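Local coordinates for uncharacterized protein Tm1679 (Thermotoga maritima, PDB 3H3E) that binds zinc through a metallo-beta-lactamase fold and is probably a metal-dependent hydrolase, although its physiological substrate is not established, at residues 88-100 with 148-162. The protein carries 2 engineered substitutions. Sequence-based numbering, arbitrary orientation.
Sequences LRKEALDQKYSGE and FVERNGERRKDLFED
Arg89 reaches the carbonyl of Glu161 with NH1 (3.2 Å), nearly in line with the C=O bond, and the same nitrogen forms a salt bridge with Glu91. A water joins the backbone N of Arg89 to the carbonyl O of Asp162, whose CB packs against Ala92. At Asp94, CB rests against CG2 of Val149, and from Gln95 the chain runs antiparallel to 148-150. Lys96 and Val149 form the non-hydrogen-bonded pair between two hydrogen-bonded ones. The Lys96 chain is extended until it bends at its last torsion (chi4 -68°), bringing NZ between two carboxylates: 2.9 Å from Asp158 OD2, on its syn lone pair, and 2.8 Å from Asp162 OD1, met from above the carboxylate plane. Asp162 OD2 accepts from the backbone N of Gly70, and its side chain touches the zinc ligand His69, linking this charge network to the metal site. On the opposite sheet face, Tyr97 CE1 lies 3.7 Å from Glu150 CD. Beyond, water bridges Gly99 O to Arg155 NE, while Arg155 NH2 lies over one face of the Phe148 ring, above its centre. Strands 95-98 and 147-150 are the central pair of a four-stranded antiparallel sheet edged by 101-102 and 155-157, while helix 107-113 packs against Ala92.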
loop_
_atom_site.group_PDB
_atom_site.type_symbol
_atom_site.label_atom_id
_atom_site.label_comp_id
_atom_site.label_asym_id
_atom_site.label_seq_id
_atom_site.Cartn_x
_atom_site.Cartn_y
_atom_site.Cartn_z
ATOM N N LEU A 88 3.554 4.249 11.529
ATOM C CA LEU A 88 4.423 3.219 11.001
ATOM C C LEU A 88 4.668 2.111 12.017
ATOM O O LEU A 88 4.525 2.318 13.220
ATOM C CB LEU A 88 5.756 3.820 10.561
ATOM C CG LEU A 88 6.665 4.443 11.621
ATOM C CD1 LEU A 88 8.074 4.529 11.098
ATOM C CD2 LEU A 88 6.167 5.814 12.040
ATOM N N ARG A 89 5.029 0.930 11.523
ATOM C CA ARG A 89 5.449 -0.164 12.381
ATOM C C ARG A 89 6.884 0.052 12.881
ATOM O O ARG A 89 7.743 0.499 12.133
ATOM C CB ARG A 89 5.358 -1.496 11.643
ATOM C CG ARG A 89 3.965 -1.887 11.227
ATOM C CD ARG A 89 3.753 -3.399 11.272
ATOM N NE ARG A 89 2.946 -3.775 12.427
ATOM C CZ ARG A 89 3.332 -4.634 13.357
ATOM N NH1 ARG A 89 4.508 -5.239 13.270
ATOM N NH2 ARG A 89 2.532 -4.901 14.366
ATOM N N LYS A 90 7.141 -0.283 14.144
ATOM C CA LYS A 90 8.481 -0.136 14.697
ATOM C C LYS A 90 9.540 -0.653 13.737
ATOM O O LYS A 90 10.598 -0.058 13.602
ATOM C CB LYS A 90 8.613 -0.826 16.062
ATOM C CG LYS A 90 8.014 -0.038 17.226
ATOM C CD LYS A 90 8.352 -0.670 18.581
ATOM C CE LYS A 90 8.434 0.375 19.713
ATOM N NZ LYS A 90 9.531 1.400 19.547
ATOM N N GLU A 91 9.252 -1.747 13.046
ATOM C CA GLU A 91 10.278 -2.384 12.222
ATOM C C GLU A 91 10.477 -1.719 10.853
ATOM O O GLU A 91 11.384 -2.067 10.103
ATOM C CB GLU A 91 10.050 -3.907 12.119
ATOM C CG GLU A 91 8.609 -4.335 12.011
ATOM C CD GLU A 91 7.923 -4.515 13.354
ATOM O OE1 GLU A 91 8.085 -5.583 13.965
ATOM O OE2 GLU A 91 7.177 -3.606 13.775
ATOM N N ALA A 92 9.642 -0.739 10.537
ATOM C CA ALA A 92 9.895 0.099 9.374
ATOM C C ALA A 92 11.205 0.875 9.515
ATOM O O ALA A 92 11.741 1.377 8.545
ATOM C CB ALA A 92 8.748 1.051 9.164
ATOM N N LEU A 93 11.717 0.983 10.733
ATOM C CA LEU A 93 12.932 1.758 10.973
ATOM C C LEU A 93 14.200 1.044 10.522
ATOM O O LEU A 93 15.190 1.692 10.217
ATOM C CB LEU A 93 13.062 2.112 12.456
ATOM C CG LEU A 93 11.927 2.935 13.059
ATOM C CD1 LEU A 93 12.150 3.043 14.541
ATOM C CD2 LEU A 93 11.831 4.306 12.431
ATOM N N ASP A 94 14.175 -0.287 10.508
ATOM C CA ASP A 94 15.332 -1.070 10.086
ATOM C C ASP A 94 15.673 -0.704 8.663
ATOM O O ASP A 94 14.801 -0.382 7.879
ATOM C CB ASP A 94 15.047 -2.564 10.193
ATOM C CG ASP A 94 14.756 -2.999 11.612
ATOM O OD1 ASP A 94 15.184 -2.294 12.541
ATOM O OD2 ASP A 94 14.103 -4.047 11.799
ATOM N N GLN A 95 16.950 -0.738 8.328
ATOM C CA GLN A 95 17.393 -0.192 7.058
ATOM C C GLN A 95 17.302 -1.228 5.961
ATOM O O GLN A 95 17.948 -2.262 6.016
ATOM C CB GLN A 95 18.797 0.422 7.182
ATOM C CG GLN A 95 18.812 1.785 7.934
ATOM C CD GLN A 95 17.677 2.770 7.520
ATOM O OE1 GLN A 95 17.061 2.637 6.459
ATOM N NE2 GLN A 95 17.418 3.761 8.371
ATOM N N LYS A 96 16.470 -0.944 4.968
ATOM C CA LYS A 96 16.114 -1.930 3.960
ATOM C C LYS A 96 17.056 -1.901 2.778
ATOM O O LYS A 96 17.418 -0.832 2.294
ATOM C CB LYS A 96 14.691 -1.698 3.476
ATOM C CG LYS A 96 13.612 -2.042 4.482
ATOM C CD LYS A 96 12.278 -2.230 3.766
ATOM C CE LYS A 96 11.121 -2.379 4.730
ATOM N NZ LYS A 96 11.203 -3.642 5.494
ATOM N N TYR A 97 17.449 -3.086 2.321
ATOM C CA TYR A 97 18.256 -3.225 1.118
ATOM C C TYR A 97 17.537 -4.053 0.078
ATOM O O TYR A 97 16.717 -4.914 0.389
ATOM C CB TYR A 97 19.614 -3.846 1.422
ATOM C CG TYR A 97 20.570 -2.881 2.076
ATOM C CD1 TYR A 97 20.458 -2.561 3.422
ATOM C CD2 TYR A 97 21.584 -2.282 1.343
ATOM C CE1 TYR A 97 21.334 -1.672 4.016
ATOM C CE2 TYR A 97 22.461 -1.392 1.927
ATOM C CZ TYR A 97 22.334 -1.091 3.260
ATOM O OH TYR A 97 23.221 -0.209 3.835
ATOM N N SER A 98 17.845 -3.772 -1.174
ATOM C CA SER A 98 17.271 -4.529 -2.259
ATOM C C SER A 98 18.408 -4.987 -3.151
ATOM O O SER A 98 18.828 -4.279 -4.056
ATOM C CB SER A 98 16.279 -3.683 -3.026
ATOM O OG SER A 98 15.695 -4.475 -4.032
ATOM N N GLY A 99 18.907 -6.186 -2.886
ATOM C CA GLY A 99 20.173 -6.586 -3.430
ATOM C C GLY A 99 21.217 -5.870 -2.604
ATOM O O GLY A 99 21.191 -5.919 -1.375
ATOM N N GLU A 100 22.143 -5.201 -3.278
ATOM C CA GLU A 100 23.170 -4.417 -2.611
ATOM C C GLU A 100 22.784 -2.938 -2.585
ATOM O O GLU A 100 23.557 -2.104 -2.142
ATOM C CB GLU A 100 24.507 -4.595 -3.326
ATOM C CG GLU A 100 24.860 -6.037 -3.641
ATOM C CD GLU A 100 26.150 -6.155 -4.428
ATOM O OE1 GLU A 100 27.191 -5.660 -3.940
ATOM O OE2 GLU A 100 26.123 -6.746 -5.537
ATOM N N PHE A 148 16.729 -7.492 1.579
ATOM C CA PHE A 148 17.411 -7.678 2.845
ATOM C C PHE A 148 17.072 -6.560 3.800
ATOM O O PHE A 148 16.525 -5.535 3.407
ATOM C CB PHE A 148 18.910 -7.730 2.636
ATOM C CG PHE A 148 19.352 -8.889 1.831
ATOM C CD1 PHE A 148 19.861 -10.016 2.444
ATOM C CD2 PHE A 148 19.236 -8.871 0.464
ATOM C CE1 PHE A 148 20.258 -11.088 1.707
ATOM C CE2 PHE A 148 19.636 -9.952 -0.276
ATOM C CZ PHE A 148 20.144 -11.055 0.346
ATOM N N VAL A 149 17.398 -6.764 5.066
ATOM C CA VAL A 149 17.184 -5.734 6.065
ATOM C C VAL A 149 18.343 -5.778 7.066
ATOM O O VAL A 149 18.967 -6.810 7.250
ATOM C CB VAL A 149 15.793 -5.883 6.733
ATOM C CG1 VAL A 149 15.772 -7.054 7.677
ATOM C CG2 VAL A 149 15.410 -4.615 7.451
ATOM N N GLU A 150 18.662 -4.642 7.665
ATOM C CA GLU A 150 19.802 -4.555 8.564
ATOM C C GLU A 150 19.363 -3.966 9.879
ATOM O O GLU A 150 18.931 -2.819 9.943
ATOM C CB GLU A 150 20.923 -3.699 7.969
ATOM C CG GLU A 150 21.681 -4.354 6.811
ATOM C CD GLU A 150 23.054 -3.736 6.580
ATOM O OE1 GLU A 150 23.342 -2.686 7.203
ATOM O OE2 GLU A 150 23.843 -4.295 5.782
ATOM N N ARG A 151 19.463 -4.767 10.928
ATOM C CA ARG A 151 19.182 -4.306 12.277
ATOM C C ARG A 151 20.464 -4.398 13.103
ATOM O O ARG A 151 20.905 -5.495 13.456
ATOM C CB ARG A 151 18.054 -5.137 12.901
ATOM C CG ARG A 151 17.535 -4.606 14.231
ATOM C CD ARG A 151 16.226 -5.282 14.627
ATOM N NE ARG A 151 15.994 -5.222 16.070
ATOM C CZ ARG A 151 16.347 -6.178 16.929
ATOM N NH1 ARG A 151 16.948 -7.280 16.493
ATOM N NH2 ARG A 151 16.100 -6.035 18.226
ATOM N N ASN A 152 21.068 -3.239 13.373
ATOM C CA ASN A 152 22.308 -3.145 14.154
ATOM C C ASN A 152 23.591 -3.428 13.362
ATOM O O ASN A 152 24.660 -3.613 13.946
ATOM C CB ASN A 152 22.255 -4.056 15.391
ATOM C CG ASN A 152 21.244 -3.589 16.427
ATOM O OD1 ASN A 152 21.148 -2.394 16.731
ATOM N ND2 ASN A 152 20.490 -4.538 16.984
ATOM N N GLY A 153 23.490 -3.455 12.037
ATOM C CA GLY A 153 24.628 -3.804 11.210
ATOM C C GLY A 153 24.627 -5.292 10.946
ATOM O O GLY A 153 25.604 -5.855 10.451
ATOM N N GLU A 154 23.510 -5.923 11.293
ATOM C CA GLU A 154 23.302 -7.341 11.052
ATOM C C GLU A 154 22.362 -7.533 9.872
ATOM O O GLU A 154 21.189 -7.170 9.939
ATOM C CB GLU A 154 22.737 -8.017 12.300
ATOM C CG GLU A 154 23.787 -8.336 13.343
ATOM C CD GLU A 154 24.937 -9.163 12.776
ATOM O OE1 GLU A 154 24.739 -9.842 11.741
ATOM O OE2 GLU A 154 26.038 -9.137 13.368
ATOM N N ARG A 155 22.891 -8.108 8.796
ATOM C CA ARG A 155 22.173 -8.209 7.527
ATOM C C ARG A 155 21.401 -9.518 7.419
ATOM O O ARG A 155 21.983 -10.571 7.213
ATOM C CB ARG A 155 23.173 -8.094 6.374
ATOM C CG ARG A 155 22.599 -8.076 4.973
ATOM C CD ARG A 155 23.585 -8.790 4.047
ATOM N NE ARG A 155 23.374 -8.565 2.615
ATOM C CZ ARG A 155 23.660 -9.460 1.667
ATOM N NH1 ARG A 155 24.141 -10.655 1.997
ATOM N NH2 ARG A 155 23.447 -9.171 0.387
ATOM N N ARG A 156 20.086 -9.448 7.568
ATOM C CA ARG A 156 19.237 -10.622 7.416
ATOM C C ARG A 156 18.392 -10.484 6.157
ATOM O O ARG A 156 18.341 -9.426 5.545
ATOM C CB ARG A 156 18.317 -10.776 8.631
ATOM C CG ARG A 156 19.031 -10.951 9.962
ATOM C CD ARG A 156 19.711 -12.307 10.049
ATOM N NE ARG A 156 20.454 -12.475 11.297
ATOM C CZ ARG A 156 21.724 -12.117 11.476
ATOM N NH1 ARG A 156 22.422 -11.564 10.489
ATOM N NH2 ARG A 156 22.297 -12.310 12.651
ATOM N N LYS A 157 17.720 -11.555 5.775
ATOM C CA LYS A 157 16.732 -11.485 4.710
ATOM C C LYS A 157 15.515 -10.714 5.233
ATOM O O LYS A 157 15.247 -10.719 6.428
ATOM C CB LYS A 157 16.355 -12.901 4.272
ATOM C CG LYS A 157 15.773 -12.992 2.888
ATOM C CD LYS A 157 16.823 -13.029 1.782
ATOM C CE LYS A 157 16.133 -12.822 0.429
ATOM N NZ LYS A 157 17.038 -12.900 -0.749
ATOM N N ASP A 158 14.788 -10.033 4.356
ATOM C CA ASP A 158 13.694 -9.160 4.797
ATOM C C ASP A 158 12.341 -9.837 4.611
ATOM O O ASP A 158 11.966 -10.166 3.477
ATOM C CB ASP A 158 13.724 -7.844 4.007
ATOM C CG ASP A 158 12.823 -6.770 4.601
ATOM O OD1 ASP A 158 12.139 -7.024 5.612
ATOM O OD2 ASP A 158 12.795 -5.654 4.048
ATOM N N LEU A 159 11.610 -10.042 5.710
ATOM C CA LEU A 159 10.284 -10.664 5.645
ATOM C C LEU A 159 9.159 -9.633 5.756
ATOM O O LEU A 159 7.972 -9.969 5.732
ATOM C CB LEU A 159 10.122 -11.741 6.719
ATOM C CG LEU A 159 11.103 -12.927 6.785
ATOM C CD1 LEU A 159 10.360 -14.116 7.336
ATOM C CD2 LEU A 159 11.711 -13.293 5.446
ATOM N N PHE A 160 9.549 -8.375 5.881
ATOM C CA PHE A 160 8.610 -7.269 5.893
ATOM C C PHE A 160 7.688 -7.282 7.096
ATOM O O PHE A 160 6.479 -7.112 6.983
ATOM C CB PHE A 160 7.862 -7.190 4.569
ATOM C CG PHE A 160 8.757 -6.876 3.419
ATOM C CD1 PHE A 160 9.416 -7.883 2.746
ATOM C CD2 PHE A 160 8.985 -5.569 3.039
ATOM C CE1 PHE A 160 10.276 -7.587 1.686
ATOM C CE2 PHE A 160 9.839 -5.268 1.979
ATOM C CZ PHE A 160 10.479 -6.271 1.306
ATOM N N GLU A 161 8.298 -7.456 8.261
ATOM C CA GLU A 161 7.585 -7.393 9.521
ATOM C C GLU A 161 7.011 -5.995 9.734
ATOM O O GLU A 161 6.241 -5.766 10.674
ATOM C CB GLU A 161 8.527 -7.742 10.667
ATOM C CG GLU A 161 9.249 -9.058 10.519
ATOM C CD GLU A 161 8.383 -10.245 10.874
ATOM O OE1 GLU A 161 7.157 -10.069 11.064
ATOM O OE2 GLU A 161 8.932 -11.365 10.962
ATOM N N ASP A 162 7.393 -5.069 8.855
ATOM C CA ASP A 162 6.930 -3.680 8.915
ATOM C C ASP A 162 5.694 -3.395 8.078
ATOM O O ASP A 162 5.113 -2.334 8.195
ATOM C CB ASP A 162 8.031 -2.733 8.467
ATOM C CG ASP A 162 8.548 -3.052 7.070
ATOM O OD1 ASP A 162 8.821 -4.238 6.791
ATOM O OD2 ASP A 162 8.706 -2.113 6.256
HETATM O O HOH W 1 5.101 0.548 8.554
HETATM O O HOH W 2 22.582 -6.293 1.240
#